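Local coordinates for putative trimethylamine methyltransferase (Rhizobium meliloti, PDB 4YYC), which probably transfers methyl groups, as a member of the trimethylamine methyltransferase (MttB) family, at residues E50-E63 with L338-L350. Sequence-based numbering, arbitrary orientation.
Sequences EYEVLDEEGLQLIE and LVSYGAAQLARRL
Residues 50-55, largely extended but turned at V53, run along helix 338-350, V53 CA lying 5.9 Å from G342 CA, and then enter helix 56-63, whose axis crosses that helix at -78° with a closest approach of 10.8 Å. Helix 334-350 itself packs on strands 313-322 and 354-355 of the central sheet. Y51 turns a ring edge onto the face of Y341, a T-shaped pair with Y51 CD2 over the ring centre and the planes 69° apart. V53 fits CG1 against Y341 CB and CG2 against G342. The outstretched Q345 side chain presents its amide to the 50-55 backbone: OE1 accepts from V53 N above the carbonyl plane and, 2.9 Å away, from L54 N on an in-plane lone pair, while NE2 returns a nearly straight bond to L54 O (171°). L59 CD2 packs against L346 CD2 at 3.8 Å, the two side chains running in opposite senses. Bent at its CG-CD bond, R349 lays its guanidinium over L59 CB and sits as a knob among E56, L59, Q60 and E63. It grips E63 side-on (NE to OE2, 2.8 Å) and E56 end-on (NH1 to OE1, 2.8 Å); Q60 NE2 also holds E56 OE2. A leucine in place of R349 would probably leave both carboxylates without their shared cation, close enough for their charges to oppose each other. The E52 carboxylate forms a salt bridge with R49 of the second subunit. Q345 thus satisfies peptide groups of V53 and L54, while leucine packing and R349, probably balancing two carboxylates, hold the following helix.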
loop_
_atom_site.group_PDB
_atom_site.type_symbol
_atom_site.label_atom_id
_atom_site.label_comp_id
_atom_site.label_asym_id
_atom_site.label_seq_id
_atom_site.Cartn_x
_atom_site.Cartn_y
_atom_site.Cartn_z
ATOM N N GLU A 50 -14.507 -4.161 -0.066
ATOM C CA GLU A 50 -14.120 -2.791 0.306
ATOM C C GLU A 50 -13.643 -2.746 1.759
ATOM O O GLU A 50 -14.231 -3.377 2.646
ATOM C CB GLU A 50 -15.279 -1.805 0.119
ATOM C CG GLU A 50 -15.914 -1.894 -1.272
ATOM C CD GLU A 50 -17.132 -2.834 -1.337
ATOM O OE1 GLU A 50 -17.231 -3.845 -0.577
ATOM O OE2 GLU A 50 -18.021 -2.548 -2.168
ATOM N N TYR A 51 -12.520 -2.066 2.006
ATOM C CA TYR A 51 -12.014 -1.899 3.349
ATOM C C TYR A 51 -12.661 -0.688 4.001
ATOM O O TYR A 51 -12.667 0.414 3.386
ATOM C CB TYR A 51 -10.500 -1.676 3.286
ATOM C CG TYR A 51 -9.910 -1.645 4.669
ATOM C CD1 TYR A 51 -9.832 -2.801 5.430
ATOM C CD2 TYR A 51 -9.380 -0.483 5.208
ATOM C CE1 TYR A 51 -9.310 -2.792 6.689
ATOM C CE2 TYR A 51 -8.831 -0.465 6.481
ATOM C CZ TYR A 51 -8.769 -1.625 7.219
ATOM O OH TYR A 51 -8.237 -1.670 8.471
ATOM N N GLU A 52 -13.166 -0.880 5.210
ATOM C CA GLU A 52 -13.928 0.117 5.978
ATOM C C GLU A 52 -13.164 0.568 7.195
ATOM O O GLU A 52 -12.552 -0.257 7.867
ATOM C CB GLU A 52 -15.185 -0.480 6.534
ATOM C CG GLU A 52 -16.003 -1.210 5.533
ATOM C CD GLU A 52 -17.359 -1.600 6.091
ATOM O OE1 GLU A 52 -17.537 -1.941 7.302
ATOM O OE2 GLU A 52 -18.263 -1.587 5.291
ATOM N N VAL A 53 -13.233 1.869 7.475
ATOM C CA VAL A 53 -12.710 2.460 8.677
ATOM C C VAL A 53 -13.728 3.020 9.663
ATOM O O VAL A 53 -13.356 3.296 10.780
ATOM C CB VAL A 53 -11.640 3.499 8.378
ATOM C CG1 VAL A 53 -10.520 2.841 7.566
ATOM C CG2 VAL A 53 -12.222 4.698 7.653
ATOM N N LEU A 54 -14.984 3.205 9.262
ATOM C CA LEU A 54 -16.008 3.732 10.158
ATOM C C LEU A 54 -17.044 2.665 10.366
ATOM O O LEU A 54 -17.406 1.963 9.430
ATOM C CB LEU A 54 -16.690 4.946 9.557
ATOM C CG LEU A 54 -15.813 6.159 9.250
ATOM C CD1 LEU A 54 -16.504 7.208 8.409
ATOM C CD2 LEU A 54 -15.321 6.693 10.594
ATOM N N ASP A 55 -17.496 2.511 11.606
ATOM C CA ASP A 55 -18.635 1.631 11.900
ATOM C C ASP A 55 -19.948 2.387 11.750
ATOM O O ASP A 55 -19.935 3.576 11.440
ATOM C CB ASP A 55 -18.494 0.960 13.272
ATOM C CG ASP A 55 -18.589 1.925 14.451
ATOM O OD1 ASP A 55 -19.029 3.104 14.357
ATOM O OD2 ASP A 55 -18.260 1.456 15.558
ATOM N N GLU A 56 -21.074 1.693 11.950
ATOM C CA GLU A 56 -22.373 2.278 11.652
ATOM C C GLU A 56 -22.570 3.562 12.448
ATOM O O GLU A 56 -23.069 4.553 11.902
ATOM C CB GLU A 56 -23.509 1.291 11.938
ATOM C CG GLU A 56 -24.907 1.803 11.574
ATOM C CD GLU A 56 -25.149 2.123 10.096
ATOM O OE1 GLU A 56 -24.474 1.550 9.192
ATOM O OE2 GLU A 56 -26.067 2.938 9.809
ATOM N N GLU A 57 -22.186 3.544 13.725
ATOM C CA GLU A 57 -22.377 4.724 14.579
ATOM C C GLU A 57 -21.557 5.904 14.071
ATOM O O GLU A 57 -22.048 7.019 14.061
ATOM C CB GLU A 57 -22.053 4.443 16.049
ATOM C CG GLU A 57 -21.760 5.691 16.889
ATOM N N GLY A 58 -20.319 5.642 13.634
ATOM C CA GLY A 58 -19.457 6.665 13.099
ATOM C C GLY A 58 -20.012 7.226 11.806
ATOM O O GLY A 58 -19.938 8.415 11.560
ATOM N N LEU A 59 -20.536 6.359 10.952
ATOM C CA LEU A 59 -21.097 6.820 9.690
ATOM C C LEU A 59 -22.313 7.715 9.944
ATOM O O LEU A 59 -22.438 8.789 9.358
ATOM C CB LEU A 59 -21.514 5.666 8.809
ATOM C CG LEU A 59 -20.343 4.855 8.299
ATOM C CD1 LEU A 59 -20.775 3.461 7.873
ATOM C CD2 LEU A 59 -19.686 5.617 7.149
ATOM N N GLN A 60 -23.211 7.251 10.807
ATOM C CA GLN A 60 -24.366 8.067 11.188
ATOM C C GLN A 60 -23.979 9.407 11.809
ATOM O O GLN A 60 -24.634 10.408 11.593
ATOM C CB GLN A 60 -25.257 7.273 12.153
ATOM C CG GLN A 60 -26.029 6.187 11.435
ATOM C CD GLN A 60 -27.021 5.489 12.355
ATOM O OE1 GLN A 60 -27.589 6.104 13.233
ATOM N NE2 GLN A 60 -27.217 4.213 12.153
ATOM N N LEU A 61 -22.897 9.417 12.573
ATOM C CA LEU A 61 -22.420 10.635 13.198
ATOM C C LEU A 61 -21.977 11.665 12.168
ATOM O O LEU A 61 -22.357 12.828 12.241
ATOM C CB LEU A 61 -21.283 10.279 14.143
ATOM C CG LEU A 61 -20.558 11.426 14.831
ATOM C CD1 LEU A 61 -21.519 12.208 15.692
ATOM C CD2 LEU A 61 -19.451 10.818 15.709
ATOM N N ILE A 62 -21.163 11.210 11.222
ATOM C CA ILE A 62 -20.690 12.087 10.148
ATOM C C ILE A 62 -21.868 12.574 9.305
ATOM O O ILE A 62 -21.942 13.750 8.976
ATOM C CB ILE A 62 -19.633 11.413 9.263
ATOM C CG1 ILE A 62 -18.405 10.984 10.090
ATOM C CG2 ILE A 62 -19.199 12.349 8.142
ATOM C CD1 ILE A 62 -17.725 12.106 10.836
ATOM N N GLU A 63 -22.794 11.691 8.968
ATOM C CA GLU A 63 -23.967 12.060 8.161
ATOM C C GLU A 63 -24.834 13.107 8.891
ATOM O O GLU A 63 -25.245 14.104 8.317
ATOM C CB GLU A 63 -24.766 10.800 7.778
ATOM C CG GLU A 63 -24.026 9.927 6.770
ATOM C CD GLU A 63 -24.600 8.542 6.566
ATOM O OE1 GLU A 63 -25.264 8.010 7.479
ATOM O OE2 GLU A 63 -24.301 7.925 5.527
ATOM N N LEU A 338 -7.243 7.604 5.644
ATOM C CA LEU A 338 -8.420 7.391 6.481
ATOM C C LEU A 338 -9.607 8.205 6.001
ATOM O O LEU A 338 -10.737 7.699 5.929
ATOM C CB LEU A 338 -8.138 7.754 7.949
ATOM C CG LEU A 338 -7.139 6.803 8.622
ATOM C CD1 LEU A 338 -6.704 7.371 9.980
ATOM C CD2 LEU A 338 -7.608 5.384 8.769
ATOM N N VAL A 339 -9.360 9.450 5.662
ATOM C CA VAL A 339 -10.415 10.292 5.042
ATOM C C VAL A 339 -10.995 9.587 3.803
ATOM O O VAL A 339 -12.206 9.455 3.656
ATOM C CB VAL A 339 -9.875 11.672 4.611
ATOM C CG1 VAL A 339 -10.840 12.438 3.680
ATOM C CG2 VAL A 339 -9.536 12.524 5.833
ATOM N N SER A 340 -10.131 9.123 2.913
ATOM C CA SER A 340 -10.631 8.550 1.684
ATOM C C SER A 340 -11.328 7.220 1.853
ATOM O O SER A 340 -12.348 6.945 1.183
ATOM C CB SER A 340 -9.548 8.458 0.631
ATOM O OG SER A 340 -9.189 9.760 0.226
ATOM N N TYR A 341 -10.846 6.379 2.770
ATOM C CA TYR A 341 -11.577 5.137 3.056
ATOM C C TYR A 341 -12.976 5.463 3.577
ATOM O O TYR A 341 -13.951 4.842 3.194
ATOM C CB TYR A 341 -10.868 4.279 4.110
ATOM C CG TYR A 341 -9.707 3.414 3.651
ATOM C CD1 TYR A 341 -9.870 2.459 2.638
ATOM C CD2 TYR A 341 -8.450 3.525 4.234
ATOM C CE1 TYR A 341 -8.835 1.619 2.270
ATOM C CE2 TYR A 341 -7.402 2.713 3.821
ATOM C CZ TYR A 341 -7.607 1.767 2.860
ATOM O OH TYR A 341 -6.588 0.955 2.428
ATOM N N GLY A 342 -13.055 6.424 4.492
ATOM C CA GLY A 342 -14.298 6.830 5.081
ATOM C C GLY A 342 -15.228 7.475 4.060
ATOM O O GLY A 342 -16.455 7.212 4.031
ATOM N N ALA A 343 -14.662 8.299 3.213
ATOM C CA ALA A 343 -15.473 9.004 2.215
ATOM C C ALA A 343 -16.101 7.982 1.249
ATOM O O ALA A 343 -17.251 8.117 0.800
ATOM C CB ALA A 343 -14.636 10.035 1.468
ATOM N N ALA A 344 -15.361 6.944 0.900
ATOM C CA ALA A 344 -15.921 5.881 0.053
ATOM C C ALA A 344 -17.140 5.205 0.680
ATOM O O ALA A 344 -18.138 4.933 -0.007
ATOM C CB ALA A 344 -14.857 4.838 -0.252
ATOM N N GLN A 345 -17.078 4.966 1.988
ATOM C CA GLN A 345 -18.201 4.444 2.701
ATOM C C GLN A 345 -19.394 5.380 2.607
ATOM O O GLN A 345 -20.526 4.920 2.334
ATOM C CB GLN A 345 -17.884 4.190 4.183
ATOM C CG GLN A 345 -16.828 3.137 4.399
ATOM C CD GLN A 345 -16.551 2.878 5.867
ATOM O OE1 GLN A 345 -15.513 3.298 6.397
ATOM N NE2 GLN A 345 -17.494 2.244 6.523
ATOM N N LEU A 346 -19.151 6.663 2.818
ATOM C CA LEU A 346 -20.245 7.670 2.743
ATOM C C LEU A 346 -20.827 7.781 1.351
ATOM O O LEU A 346 -22.037 7.976 1.178
ATOM C CB LEU A 346 -19.742 9.021 3.214
ATOM C CG LEU A 346 -19.379 9.044 4.701
ATOM C CD1 LEU A 346 -18.555 10.301 4.953
ATOM C CD2 LEU A 346 -20.578 8.926 5.612
ATOM N N ALA A 347 -19.965 7.647 0.334
ATOM C CA ALA A 347 -20.423 7.667 -1.066
ATOM C C ALA A 347 -21.312 6.488 -1.427
ATOM O O ALA A 347 -22.371 6.644 -2.093
ATOM C CB ALA A 347 -19.214 7.739 -1.994
ATOM N N ARG A 348 -20.958 5.308 -0.944
ATOM C CA ARG A 348 -21.782 4.105 -1.229
ATOM C C ARG A 348 -23.138 4.273 -0.581
ATOM O O ARG A 348 -24.166 3.920 -1.168
ATOM C CB ARG A 348 -21.092 2.824 -0.762
ATOM C CG ARG A 348 -19.941 2.361 -1.675
ATOM C CD ARG A 348 -19.400 1.007 -1.243
ATOM N NE ARG A 348 -18.606 1.043 -0.015
ATOM C CZ ARG A 348 -17.319 1.365 0.065
ATOM N NH1 ARG A 348 -16.616 1.693 -1.003
ATOM N NH2 ARG A 348 -16.729 1.356 1.259
ATOM N N ARG A 349 -23.168 4.838 0.625
ATOM C CA ARG A 349 -24.428 5.038 1.337
ATOM C C ARG A 349 -25.272 6.131 0.710
ATOM O O ARG A 349 -26.521 5.999 0.673
ATOM C CB ARG A 349 -24.185 5.341 2.812
ATOM C CG ARG A 349 -23.609 4.167 3.593
ATOM C CD ARG A 349 -22.929 4.635 4.838
ATOM N NE ARG A 349 -23.813 5.200 5.846
ATOM C CZ ARG A 349 -24.408 4.477 6.804
ATOM N NH1 ARG A 349 -24.231 3.150 6.897
ATOM N NH2 ARG A 349 -25.151 5.091 7.694
ATOM N N LEU A 350 -24.635 7.133 0.127
ATOM C CA LEU A 350 -25.328 8.174 -0.624
ATOM C C LEU A 350 -25.855 7.662 -1.968
ATOM O O LEU A 350 -26.894 8.136 -2.439
ATOM C CB LEU A 350 -24.438 9.398 -0.780
ATOM C CG LEU A 350 -25.066 10.603 -1.466
ATOM C CD1 LEU A 350 -26.374 11.056 -0.846
ATOM C CD2 LEU A 350 -24.062 11.730 -1.427
HETATM O O HOH W 1 -14.016 2.233 2.085
HETATM O O HOH W 2 -19.809 1.173 5.131
HETATM O O HOH W 3 -18.120 -0.389 3.008
HETATM O O HOH W 4 -23.903 9.182 3.108
#